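Local atomic coordinates of ribokinase RBSK (PDB entry 3GO6), a protein that probably phosphorylates D-ribose at O-5 with magnesium-bound ATP, yielding D-ribose 5-phosphate, and acts as a homodimer. Residues A[27-32]-A[110-115]; A[51-56]-A[85-90]; A[119-124]-A[241-246]; A[76-81]-A[128-133]; A[149-154]-A[172-177]. One frame throughout, in Å; residues are numbered along the deposited sequence.

Interaction 1: A[27-32]-A[110-115]; sequences SVNMDL and GTAIIV. With RIB (alpha-D-ribofuranose), chain C.
N29-L32 and G110-I114 are parallel neighbours in register, M30 beside T111 and L32 beside I113, with their short axes 25° apart. They are the two central strands of the four-stranded lid sheet that covers the ribose site of ribokinases. The ladder alternates from strand to strand. M30 N donates to G110 O at 2.9 Å, and A112 N returns a bond to M30 O. L32 N then meets A112 O at 2.8 Å in an almost straight bond (174°), and I114 N donates to L32 O.

N29, D31 and A112 share the face turned to the sugar. N29 ND2 donates to ribose O2 at 3.0 Å, and it also donates to E152 OE1, which takes a second bond from S27 OG. D31 has its CG beside its own backbone N (chi1 -74°), which turns the carboxylate to the sugar. It grips two neighbouring hydroxyls: ribose O2 donates to D31 OD1 and ribose O3 to D31 OD2, each at 2.6 Å. A112 CB sits beside this pair, 3.4 Å from D31 OD1. I114 CD1 lies over the C2-C3 side of one sugar face, 3.8 Å from ribose C3.

The opposite face carries M30, L32, T111 and I113. L32 CD1 and I113 CD1 meet at 3.9 Å as the two side chains cross. Here the lid meets its mate: L32 packs on L32 of the second subunit, and T111 OG1 is hydrogen-bonded to R53 of the second subunit. Before the ladder begins, a single water donates to V28 O and accepts from G110 N.

Interaction 2: A[51-56]-A[85-90]; sequences LTRTPG and AAQLRA
This is a helix-on-strand packing contact at the edge of the lid, partly polar and partly apolar. Strand 50-56 is an outermost strand of the four-stranded lid sheet within this chain. Helix 83-94 lies against the end of it that leads to the sugar pocket, and P55 and L88 are the residues whose CA atoms come nearest. The short axes are 8.2 Å apart and inclined at 58°.

The apolar half is built from P55 and L88. L88 CD2 reaches P55 CB at 3.7 Å, and L88 also packs on F79 and V28. The proline ring also lies across the stem of Q87, with P55 CG 4.1 Å from Q87 CG.

R53 and Q87 make the polar half. Both chains are extended, and R53 CG stands anti to its backbone N, which carries the guanidinium across to the helix. R53 NH1 donates to Q87 OE1 at 3.0 Å, a bent bond of 141°. The guanidinium and amide planes stand 61° apart. Two waters reinforce the pair. One accepts from R53 NH2 at 2.7 Å and donates to Q87 OE1. The other donates to R53 O at 2.8 Å and accepts from Q87 NE2.

Interaction 3: A[119-124]-A[241-246]; sequences SAENTV and VDTAGA
The DTAGAGD sequence that begins at D242 is the signature of the PfkB family, and its first half is held here by the loop leading into strand 122-127 and the first residue of that strand. D242 and A244 belong to the site where a magnesium ion is bound in this entry; a potassium site is predicted at the same residues. T243 also belongs to the ADP site, though no nucleotide is bound to this chain here. A120 O is the main acceptor. It takes T243 OG1 at 2.6 Å and T243 N at 3.1 Å, the latter lying in the carbonyl plane. T243 OG1 is in turn an acceptor for N122 ND2, 2.9 Å away and within the plane of the amide. N122 reaches it because CG occupies the crowded position between backbone N and carbonyl carbon (chi1 78°). A244 CB lies over the face of the amide, 3.7 Å from N122 CG. A120 CB touches V241 O at 3.5 Å.

The loop is also shaped from within. D242 OD1 accepts from A244 N at 2.9 Å in an Asx turn, and a type II turn runs from T243 to A246. One water donates to N122 OD1 and accepts from G245 N. D242 OD2 takes G287 N, another residue of the metal site.

G245 is the N-cap of helix 246-257, which carries D248, the predicted proton acceptor. On the lid side, strand 122-127 pairs with strand 110-116. V124 also pairs with a strand of the second subunit, continuing the sheet across the interface.

Interaction 4: A[76-81]-A[128-133]; sequences SGAFGD and PGANAH
N131 holds its CG anti to the carbonyl carbon (chi1 -57°), and this carries its amide toward A78. The second torsion (chi2 -71°) turns the amide so that OD1 shares a water with the backbone of A78. The water accepts from A78 N at 2.8 Å and donates to N131 OD1 at 2.7 Å. The contact joins the short strand 78-79, just after the edge strand of the main sheet, to the 3-10 turn that follows lid strand 122-127.

Two alanines make the direct packing. A78 CB sits 3.5 Å from A130 O. A130 CB rests against the backbone at F79 and G80, 3.5 Å from G80 N. F79 points the other way, into helix 83-94.

The turn fixes N131 on its own side. P128 O accepts both from N131 N at 3.0 Å and from N131 ND2 at 2.9 Å, the second bond in the carbonyl plane.

No hydrogen bond joins the two segments directly. Methyl groups fill the join, and the water satisfies the buried A78 N. N131 OD1 accepts from V28 N as well, so the same amide oxygen links the turn to the backbone next to N29 of the sugar pocket.

Interaction 5: A[149-154]-A[172-177]; sequences TQLEIP and VMVNAS. With RIB (alpha-D-ribofuranose), chain C.
The amides of Q150 and N175 do not stack: their planes stand 64° apart and the side chains cross at a slant. They touch through their stems instead, with Q150 CG 3.8 Å from N175 CB. Q150 NE2 donates beyond the pair, to Q62 OE1. A third flat group, the carboxylate of E152, meets the sugar: ribose O1 donates to E152 OE2 at 2.5 Å.

T149, the last residue of strand 146-149, pairs with strand 171-175, its parallel neighbour in the central sheet of the Rossmann-like ribokinase fold. A beta-alpha-beta crossover through helix 155-167 joins the two strands. T149 N donates to M173 O at 3.0 Å, and T149 O accepts N175 N at 2.7 Å. Past the strand ends, L151 N bonds to S177 O at 3.0 Å. An inverse gamma turn at A176 bends the second segment there.

T149 and V174 lie side by side, with CG2 to CG2 at 3.8 Å. L151 crosses V174 at nearly a right angle, its CD2 4.1 Å from V174 CG1. Its CG is anti to the carbonyl carbon (chi1 -47°), and CD1 reaches over A176.

The polar backbone atoms pair while L151 and V174 pack together beside them. The bonds tie the loop after T149 to the neighbouring segment, and E152 in that loop accepts from the sugar's anomeric hydroxyl.

How the interactions relate
From the N terminus, interaction 1 opens first, and its 27-32 to 110-115 pairing closes a long loop. Interaction 2 is nested inside it and adds helix 83-94 to the lid edge. Interaction 4 opens at 76-81 and ends at 128-133, so it crosses interactions 1, 2 and 3. Interaction 3 starts in the lid and closes far along the chain at the metal loop. Interaction 5 is nested within it and joins two strands of the central sheet. Interactions 1, 2 and 3 all reach the lid sheet. Interactions 1 and 5 meet the ribose from the lid and the main domain. Interaction 4 touches both.

Interaction 1: A[27-32]-A[110-115]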
# COMPACT_ATOMS: atom_id res chain seq x y z
N SER A 27 -8.70 -11.14 -12.94
CA SER A 27 -8.32 -10.90 -11.56
C SER A 27 -9.19 -9.88 -10.84
O SER A 27 -9.80 -9.00 -11.46
CB SER A 27 -6.87 -10.41 -11.53
OG SER A 27 -6.78 -9.30 -12.40
N VAL A 28 -9.22 -10.01 -9.53
CA VAL A 28 -9.95 -9.08 -8.67
C VAL A 28 -9.07 -8.83 -7.45
O VAL A 28 -8.62 -9.77 -6.79
CB VAL A 28 -11.41 -9.60 -8.31
CG1 VAL A 28 -11.38 -11.03 -7.68
CG2 VAL A 28 -12.18 -8.57 -7.44
N ASN A 29 -8.79 -7.55 -7.17
CA ASN A 29 -7.83 -7.14 -6.15
C ASN A 29 -8.46 -6.04 -5.33
O ASN A 29 -9.27 -5.29 -5.86
CB ASN A 29 -6.57 -6.50 -6.79
CG ASN A 29 -5.83 -7.43 -7.73
OD1 ASN A 29 -5.65 -8.61 -7.44
ND2 ASN A 29 -5.39 -6.90 -8.89
N MET A 30 -8.09 -5.93 -4.06
CA MET A 30 -8.34 -4.66 -3.35
C MET A 30 -7.19 -3.67 -3.66
O MET A 30 -6.03 -4.03 -3.56
CB MET A 30 -8.45 -4.92 -1.84
CG MET A 30 -8.87 -3.68 -1.05
SD MET A 30 -10.60 -3.22 -1.32
CE MET A 30 -11.49 -4.66 -0.69
N ASP A 31 -7.55 -2.44 -4.05
CA ASP A 31 -6.60 -1.44 -4.52
C ASP A 31 -6.33 -0.44 -3.42
O ASP A 31 -7.27 0.10 -2.81
CB ASP A 31 -7.18 -0.65 -5.71
CG ASP A 31 -7.19 -1.45 -7.01
OD1 ASP A 31 -6.56 -2.53 -7.06
OD2 ASP A 31 -7.84 -0.99 -7.98
N LEU A 32 -5.05 -0.16 -3.20
CA LEU A 32 -4.63 0.94 -2.33
C LEU A 32 -4.07 2.00 -3.28
O LEU A 32 -3.06 1.77 -3.93
CB LEU A 32 -3.58 0.48 -1.33
CG LEU A 32 -4.07 -0.60 -0.34
CD1 LEU A 32 -2.92 -1.09 0.49
CD2 LEU A 32 -5.17 -0.06 0.56
N GLY A 110 -6.30 -10.86 -3.84
CA GLY A 110 -5.23 -9.99 -4.37
C GLY A 110 -5.20 -8.58 -3.80
O GLY A 110 -6.22 -8.05 -3.36
N THR A 111 -4.00 -7.98 -3.77
CA THR A 111 -3.81 -6.60 -3.30
C THR A 111 -3.04 -5.86 -4.39
O THR A 111 -2.05 -6.39 -4.89
CB THR A 111 -2.95 -6.53 -1.99
OG1 THR A 111 -3.58 -7.29 -0.94
CG2 THR A 111 -2.76 -5.06 -1.51
N ALA A 112 -3.49 -4.66 -4.75
CA ALA A 112 -2.68 -3.85 -5.67
C ALA A 112 -2.36 -2.47 -5.12
O ALA A 112 -3.17 -1.89 -4.40
CB ALA A 112 -3.37 -3.72 -7.01
N ILE A 113 -1.18 -1.96 -5.48
CA ILE A 113 -0.78 -0.60 -5.10
C ILE A 113 -0.79 0.24 -6.37
O ILE A 113 -0.10 -0.09 -7.35
CB ILE A 113 0.68 -0.55 -4.50
CG1 ILE A 113 0.85 -1.56 -3.36
CG2 ILE A 113 1.05 0.89 -4.05
CD1 ILE A 113 -0.18 -1.40 -2.23
N ILE A 114 -1.57 1.31 -6.36
CA ILE A 114 -1.63 2.23 -7.48
C ILE A 114 -1.05 3.56 -6.99
O ILE A 114 -1.49 4.09 -5.97
CB ILE A 114 -3.08 2.48 -7.96
CG1 ILE A 114 -3.94 1.20 -7.99
CG2 ILE A 114 -3.08 3.34 -9.27
CD1 ILE A 114 -3.59 0.27 -8.97
N VAL A 115 -0.07 4.09 -7.71
CA VAL A 115 0.49 5.39 -7.33
C VAL A 115 0.26 6.37 -8.49
O VAL A 115 0.56 6.05 -9.64
CB VAL A 115 1.99 5.28 -7.00
CG1 VAL A 115 2.52 6.61 -6.39
CG2 VAL A 115 2.24 4.12 -6.04
O5 RIB C . -5.50 -1.49 -14.40
C5 RIB C . -5.56 -1.12 -13.01
C4 RIB C . -5.75 -2.39 -12.16
O4 RIB C . -4.53 -3.16 -12.21
C3 RIB C . -5.97 -2.11 -10.69
O3 RIB C . -7.36 -2.12 -10.27
C2 RIB C . -5.13 -3.16 -9.98
O2 RIB C . -5.93 -4.01 -9.15
C1 RIB C . -4.38 -3.94 -11.04
O1 RIB C . -4.98 -5.22 -11.29
O HOH W 1 -8.71 -12.08 -5.25

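Interaction 2: A[51-56]-A[85-90]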
# COMPACT_ATOMS: atom_id res chain seq x y z
N LEU A 51 -4.60 8.46 0.45
CA LEU A 51 -4.67 7.02 0.28
C LEU A 51 -6.15 6.63 0.30
O LEU A 51 -6.90 7.04 1.20
CB LEU A 51 -3.91 6.28 1.40
CG LEU A 51 -4.21 4.77 1.57
CD1 LEU A 51 -3.83 3.99 0.29
CD2 LEU A 51 -3.51 4.18 2.78
N THR A 52 -6.58 5.86 -0.69
CA THR A 52 -7.90 5.25 -0.66
C THR A 52 -7.76 3.72 -0.76
O THR A 52 -6.76 3.22 -1.27
CB THR A 52 -8.81 5.71 -1.83
OG1 THR A 52 -8.25 5.31 -3.09
CG2 THR A 52 -9.03 7.24 -1.80
N ARG A 53 -8.76 3.00 -0.26
CA ARG A 53 -8.80 1.55 -0.33
C ARG A 53 -10.10 1.19 -1.04
O ARG A 53 -11.18 1.42 -0.51
CB ARG A 53 -8.73 0.96 1.10
CG ARG A 53 -8.81 -0.56 1.16
CD ARG A 53 -8.61 -1.07 2.59
NE ARG A 53 -8.73 -2.54 2.63
CZ ARG A 53 -9.88 -3.21 2.72
NH1 ARG A 53 -11.02 -2.55 2.83
NH2 ARG A 53 -9.88 -4.55 2.74
N THR A 54 -10.02 0.67 -2.27
CA THR A 54 -11.22 0.45 -3.10
C THR A 54 -11.11 -0.87 -3.89
O THR A 54 -10.03 -1.28 -4.25
CB THR A 54 -11.45 1.60 -4.15
OG1 THR A 54 -10.28 1.76 -4.97
CG2 THR A 54 -11.81 2.95 -3.44
N PRO A 55 -12.24 -1.55 -4.12
CA PRO A 55 -12.21 -2.76 -4.96
C PRO A 55 -11.74 -2.46 -6.39
O PRO A 55 -12.11 -1.42 -6.97
CB PRO A 55 -13.67 -3.19 -5.02
CG PRO A 55 -14.29 -2.61 -3.82
CD PRO A 55 -13.59 -1.28 -3.59
N GLY A 56 -10.92 -3.35 -6.93
CA GLY A 56 -10.50 -3.25 -8.33
C GLY A 56 -9.98 -4.57 -8.84
O GLY A 56 -10.57 -5.62 -8.56
N ALA A 85 -12.70 -10.17 0.48
CA ALA A 85 -13.50 -10.81 -0.56
C ALA A 85 -14.97 -10.40 -0.52
O ALA A 85 -15.62 -10.35 -1.55
CB ALA A 85 -13.38 -12.32 -0.47
N ALA A 86 -15.51 -10.12 0.66
CA ALA A 86 -16.93 -9.72 0.77
C ALA A 86 -17.17 -8.37 0.08
O ALA A 86 -18.14 -8.19 -0.64
CB ALA A 86 -17.36 -9.63 2.25
N GLN A 87 -16.25 -7.43 0.31
CA GLN A 87 -16.29 -6.11 -0.30
C GLN A 87 -16.07 -6.17 -1.83
O GLN A 87 -16.72 -5.45 -2.59
CB GLN A 87 -15.25 -5.23 0.41
CG GLN A 87 -15.26 -3.76 0.03
CD GLN A 87 -14.28 -2.92 0.85
OE1 GLN A 87 -13.75 -3.37 1.87
NE2 GLN A 87 -14.04 -1.68 0.39
N LEU A 88 -15.16 -7.04 -2.26
CA LEU A 88 -14.88 -7.24 -3.69
C LEU A 88 -16.09 -7.82 -4.43
O LEU A 88 -16.45 -7.34 -5.52
CB LEU A 88 -13.65 -8.15 -3.89
CG LEU A 88 -12.33 -7.61 -3.32
CD1 LEU A 88 -11.24 -8.67 -3.51
CD2 LEU A 88 -11.99 -6.30 -4.06
N ARG A 89 -16.71 -8.83 -3.84
CA ARG A 89 -17.92 -9.43 -4.41
C ARG A 89 -19.07 -8.42 -4.49
O ARG A 89 -19.79 -8.37 -5.48
CB ARG A 89 -18.39 -10.62 -3.55
CG ARG A 89 -17.57 -11.88 -3.67
CD ARG A 89 -17.86 -12.83 -2.46
NE ARG A 89 -17.06 -14.06 -2.51
CZ ARG A 89 -17.32 -15.04 -3.36
NH1 ARG A 89 -18.34 -14.90 -4.19
NH2 ARG A 89 -16.57 -16.14 -3.39
N ALA A 90 -19.27 -7.66 -3.43
CA ALA A 90 -20.37 -6.70 -3.38
C ALA A 90 -20.17 -5.61 -4.45
O ALA A 90 -21.13 -5.15 -5.06
CB ALA A 90 -20.47 -6.09 -2.00
O HOH W 2 -12.33 -5.43 3.47
O HOH W 3 -12.31 0.25 1.82

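Interaction 3: A[119-124]-A[241-246]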
# COMPACT_ATOMS: atom_id res chain seq x y z
N SER A 119 1.33 14.55 -12.84
CA SER A 119 0.94 14.59 -14.25
C SER A 119 -0.23 13.65 -14.59
O SER A 119 -0.60 13.51 -15.77
CB SER A 119 2.14 14.25 -15.13
OG SER A 119 2.47 12.88 -14.95
N ALA A 120 -0.81 13.02 -13.56
CA ALA A 120 -1.87 12.00 -13.69
C ALA A 120 -1.39 10.64 -14.21
O ALA A 120 -2.20 9.74 -14.44
CB ALA A 120 -3.07 12.51 -14.52
N GLU A 121 -0.09 10.49 -14.40
CA GLU A 121 0.50 9.20 -14.73
C GLU A 121 0.39 8.27 -13.52
O GLU A 121 0.26 8.74 -12.40
CB GLU A 121 1.97 9.35 -15.16
CG GLU A 121 2.66 8.04 -15.58
CD GLU A 121 2.00 7.34 -16.78
OE1 GLU A 121 2.53 7.51 -17.91
OE2 GLU A 121 0.96 6.64 -16.61
N ASN A 122 0.43 6.96 -13.75
CA ASN A 122 0.24 5.98 -12.68
C ASN A 122 1.19 4.79 -12.82
O ASN A 122 1.65 4.50 -13.93
CB ASN A 122 -1.23 5.50 -12.64
CG ASN A 122 -1.55 4.48 -13.74
OD1 ASN A 122 -1.40 3.27 -13.53
ND2 ASN A 122 -2.02 4.95 -14.90
N THR A 123 1.49 4.14 -11.70
CA THR A 123 2.16 2.83 -11.71
C THR A 123 1.27 1.86 -10.95
O THR A 123 0.51 2.28 -10.05
CB THR A 123 3.56 2.82 -11.03
OG1 THR A 123 3.45 3.11 -9.62
CG2 THR A 123 4.53 3.82 -11.70
N VAL A 124 1.37 0.58 -11.30
CA VAL A 124 0.55 -0.44 -10.63
C VAL A 124 1.46 -1.60 -10.22
O VAL A 124 2.25 -2.10 -11.04
CB VAL A 124 -0.59 -0.93 -11.55
CG1 VAL A 124 -1.37 -2.14 -10.94
CG2 VAL A 124 -1.56 0.20 -11.88
N VAL A 241 -7.26 13.73 -14.86
CA VAL A 241 -7.17 13.77 -13.40
C VAL A 241 -6.37 12.57 -12.90
O VAL A 241 -5.50 12.71 -12.05
CB VAL A 241 -8.59 13.81 -12.78
CG1 VAL A 241 -8.56 13.51 -11.29
CG2 VAL A 241 -9.23 15.16 -13.06
N ASP A 242 -6.67 11.39 -13.44
CA ASP A 242 -6.07 10.14 -13.00
C ASP A 242 -6.21 9.12 -14.12
O ASP A 242 -7.31 8.68 -14.41
CB ASP A 242 -6.78 9.66 -11.72
CG ASP A 242 -6.26 8.33 -11.20
OD1 ASP A 242 -5.29 7.78 -11.76
OD2 ASP A 242 -6.83 7.85 -10.19
N THR A 243 -5.09 8.75 -14.74
CA THR A 243 -5.10 7.79 -15.85
C THR A 243 -5.28 6.34 -15.37
O THR A 243 -5.59 5.46 -16.18
CB THR A 243 -3.82 7.87 -16.68
OG1 THR A 243 -2.69 7.62 -15.85
CG2 THR A 243 -3.67 9.27 -17.31
N ALA A 244 -5.08 6.08 -14.08
CA ALA A 244 -5.22 4.71 -13.58
C ALA A 244 -6.63 4.20 -13.83
O ALA A 244 -7.62 4.93 -13.67
CB ALA A 244 -4.88 4.66 -12.10
N GLY A 245 -6.71 2.96 -14.29
CA GLY A 245 -8.00 2.34 -14.54
C GLY A 245 -8.52 2.60 -15.95
O GLY A 245 -9.43 1.93 -16.39
N ALA A 246 -7.96 3.58 -16.66
CA ALA A 246 -8.55 3.92 -17.97
C ALA A 246 -8.35 2.83 -19.01
O ALA A 246 -9.22 2.62 -19.89
CB ALA A 246 -8.02 5.26 -18.48
O HOH W 4 -4.13 1.66 -14.33

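Interaction 4: A[76-81]-A[128-133]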
# COMPACT_ATOMS: atom_id res chain seq x y z
N SER A 76 -15.50 -14.57 -14.08
CA SER A 76 -14.91 -15.78 -13.53
C SER A 76 -13.54 -15.42 -12.96
O SER A 76 -12.66 -14.96 -13.69
CB SER A 76 -14.78 -16.85 -14.63
OG SER A 76 -14.20 -18.03 -14.10
N GLY A 77 -13.38 -15.58 -11.66
CA GLY A 77 -12.16 -15.18 -10.96
C GLY A 77 -12.14 -15.83 -9.58
O GLY A 77 -13.14 -16.44 -9.15
N ALA A 78 -10.99 -15.73 -8.91
CA ALA A 78 -10.79 -16.36 -7.61
C ALA A 78 -10.72 -15.30 -6.54
O ALA A 78 -9.89 -14.40 -6.62
CB ALA A 78 -9.53 -17.19 -7.61
N PHE A 79 -11.62 -15.40 -5.55
CA PHE A 79 -11.59 -14.53 -4.38
C PHE A 79 -10.83 -15.30 -3.30
O PHE A 79 -10.82 -16.53 -3.32
CB PHE A 79 -13.01 -14.25 -3.88
CG PHE A 79 -13.85 -13.44 -4.82
CD1 PHE A 79 -13.77 -12.05 -4.82
CD2 PHE A 79 -14.72 -14.07 -5.72
CE1 PHE A 79 -14.54 -11.28 -5.69
CE2 PHE A 79 -15.50 -13.31 -6.60
CZ PHE A 79 -15.40 -11.91 -6.59
N GLY A 80 -10.20 -14.58 -2.37
CA GLY A 80 -9.63 -15.22 -1.18
C GLY A 80 -10.73 -15.54 -0.18
O GLY A 80 -11.90 -15.17 -0.42
N ASP A 81 -10.39 -16.22 0.91
CA ASP A 81 -11.42 -16.59 1.90
C ASP A 81 -11.34 -15.62 3.08
O ASP A 81 -11.30 -16.01 4.25
CB ASP A 81 -11.30 -18.09 2.29
CG ASP A 81 -10.04 -18.43 3.07
OD1 ASP A 81 -9.06 -17.64 3.03
OD2 ASP A 81 -10.02 -19.49 3.75
N PRO A 128 -0.79 -10.88 -6.50
CA PRO A 128 -2.02 -11.47 -6.99
C PRO A 128 -2.82 -12.30 -5.98
O PRO A 128 -4.03 -12.44 -6.16
CB PRO A 128 -1.57 -12.32 -8.19
CG PRO A 128 -0.15 -12.60 -7.95
CD PRO A 128 0.39 -11.40 -7.21
N GLY A 129 -2.19 -12.81 -4.92
CA GLY A 129 -2.94 -13.59 -3.91
C GLY A 129 -3.76 -14.72 -4.55
O GLY A 129 -3.23 -15.50 -5.37
N ALA A 130 -5.04 -14.78 -4.22
CA ALA A 130 -5.95 -15.80 -4.76
C ALA A 130 -5.98 -15.87 -6.29
O ALA A 130 -6.15 -16.97 -6.86
CB ALA A 130 -7.36 -15.58 -4.20
N ASN A 131 -5.82 -14.73 -6.96
CA ASN A 131 -5.84 -14.71 -8.43
C ASN A 131 -4.80 -15.63 -9.07
O ASN A 131 -5.04 -16.17 -10.14
CB ASN A 131 -5.67 -13.29 -8.99
CG ASN A 131 -6.72 -12.35 -8.47
OD1 ASN A 131 -7.91 -12.44 -8.85
ND2 ASN A 131 -6.32 -11.46 -7.56
N ALA A 132 -3.65 -15.79 -8.41
CA ALA A 132 -2.59 -16.68 -8.88
C ALA A 132 -2.98 -18.16 -8.80
O ALA A 132 -2.31 -19.02 -9.37
CB ALA A 132 -1.28 -16.44 -8.08
N HIS A 133 -4.07 -18.46 -8.11
CA HIS A 133 -4.53 -19.84 -7.95
C HIS A 133 -5.85 -20.13 -8.65
O HIS A 133 -6.51 -21.11 -8.32
CB HIS A 133 -4.61 -20.20 -6.47
CG HIS A 133 -3.32 -19.96 -5.75
ND1 HIS A 133 -2.21 -20.75 -5.94
CD2 HIS A 133 -2.95 -18.97 -4.90
CE1 HIS A 133 -1.21 -20.28 -5.20
NE2 HIS A 133 -1.64 -19.20 -4.57
O HOH W 5 -8.93 -14.48 -10.33

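Interaction 5: A[149-154]-A[172-177]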
# COMPACT_ATOMS: atom_id res chain seq x y z
N THR A 149 -9.94 -11.61 -21.32
CA THR A 149 -9.05 -12.12 -20.28
C THR A 149 -7.77 -11.27 -20.20
O THR A 149 -7.48 -10.51 -21.12
CB THR A 149 -8.76 -13.64 -20.50
OG1 THR A 149 -8.22 -14.21 -19.31
CG2 THR A 149 -7.81 -13.87 -21.65
N GLN A 150 -7.06 -11.36 -19.08
CA GLN A 150 -5.78 -10.65 -18.87
C GLN A 150 -4.85 -11.61 -18.14
O GLN A 150 -5.21 -12.77 -17.93
CB GLN A 150 -5.92 -9.34 -18.05
CG GLN A 150 -7.28 -8.62 -18.17
CD GLN A 150 -8.40 -9.37 -17.41
OE1 GLN A 150 -8.13 -10.04 -16.41
NE2 GLN A 150 -9.63 -9.26 -17.90
N LEU A 151 -3.67 -11.12 -17.78
CA LEU A 151 -2.59 -12.03 -17.42
C LEU A 151 -2.12 -11.96 -15.96
O LEU A 151 -1.00 -12.40 -15.66
CB LEU A 151 -1.41 -11.85 -18.41
CG LEU A 151 -1.73 -11.82 -19.92
CD1 LEU A 151 -0.46 -11.61 -20.75
CD2 LEU A 151 -2.45 -13.08 -20.37
N GLU A 152 -2.95 -11.44 -15.05
CA GLU A 152 -2.62 -11.53 -13.62
C GLU A 152 -2.97 -12.91 -13.05
O GLU A 152 -2.37 -13.36 -12.06
CB GLU A 152 -3.30 -10.43 -12.79
CG GLU A 152 -2.99 -8.98 -13.25
CD GLU A 152 -3.66 -7.93 -12.33
OE1 GLU A 152 -4.50 -8.30 -11.46
OE2 GLU A 152 -3.31 -6.74 -12.46
N ILE A 153 -3.94 -13.57 -13.67
CA ILE A 153 -4.26 -14.96 -13.38
C ILE A 153 -3.23 -15.85 -14.14
O ILE A 153 -2.52 -15.35 -15.02
CB ILE A 153 -5.70 -15.28 -13.86
CG1 ILE A 153 -5.84 -14.99 -15.38
CG2 ILE A 153 -6.72 -14.46 -13.04
CD1 ILE A 153 -7.13 -15.55 -16.02
N PRO A 154 -3.16 -17.16 -13.83
CA PRO A 154 -2.26 -18.05 -14.58
C PRO A 154 -2.52 -17.98 -16.09
O PRO A 154 -3.68 -18.03 -16.52
CB PRO A 154 -2.61 -19.44 -14.04
CG PRO A 154 -3.10 -19.17 -12.61
CD PRO A 154 -3.90 -17.89 -12.76
N VAL A 172 -12.08 -14.32 -28.91
CA VAL A 172 -11.03 -14.38 -27.90
C VAL A 172 -10.30 -13.03 -27.85
O VAL A 172 -9.60 -12.65 -28.78
CB VAL A 172 -10.03 -15.54 -28.13
CG1 VAL A 172 -8.92 -15.49 -27.10
CG2 VAL A 172 -10.75 -16.90 -28.08
N MET A 173 -10.49 -12.31 -26.75
CA MET A 173 -9.91 -10.98 -26.57
C MET A 173 -9.02 -10.98 -25.34
O MET A 173 -9.47 -11.28 -24.22
CB MET A 173 -11.05 -9.95 -26.46
CG MET A 173 -10.59 -8.47 -26.37
SD MET A 173 -11.97 -7.29 -26.29
CE MET A 173 -12.58 -7.35 -27.97
N VAL A 174 -7.74 -10.66 -25.53
CA VAL A 174 -6.75 -10.72 -24.47
C VAL A 174 -6.17 -9.35 -24.23
O VAL A 174 -5.68 -8.68 -25.15
CB VAL A 174 -5.61 -11.74 -24.80
CG1 VAL A 174 -4.55 -11.79 -23.68
CG2 VAL A 174 -6.19 -13.13 -25.06
N ASN A 175 -6.26 -8.90 -22.98
CA ASN A 175 -5.48 -7.74 -22.56
C ASN A 175 -4.13 -8.27 -22.13
O ASN A 175 -4.01 -8.90 -21.07
CB ASN A 175 -6.20 -6.99 -21.43
CG ASN A 175 -5.42 -5.79 -20.94
OD1 ASN A 175 -4.63 -5.17 -21.68
ND2 ASN A 175 -5.62 -5.46 -19.68
N ALA A 176 -3.11 -8.04 -22.96
CA ALA A 176 -1.77 -8.61 -22.72
C ALA A 176 -1.01 -7.85 -21.64
O ALA A 176 0.04 -7.26 -21.90
CB ALA A 176 -0.95 -8.64 -24.05
N SER A 177 -1.53 -7.88 -20.41
CA SER A 177 -0.98 -7.13 -19.30
C SER A 177 -1.19 -7.97 -18.03
O SER A 177 -2.28 -8.51 -17.84
CB SER A 177 -1.71 -5.79 -19.20
OG SER A 177 -1.20 -4.96 -18.17
O5 RIB C . -5.50 -1.49 -14.40
C5 RIB C . -5.56 -1.12 -13.01
C4 RIB C . -5.75 -2.39 -12.16
O4 RIB C . -4.53 -3.16 -12.21
C3 RIB C . -5.97 -2.11 -10.69
O3 RIB C . -7.36 -2.12 -10.27
C2 RIB C . -5.13 -3.16 -9.98
O2 RIB C . -5.93 -4.01 -9.15
C1 RIB C . -4.38 -3.94 -11.04
O1 RIB C . -4.98 -5.22 -11.29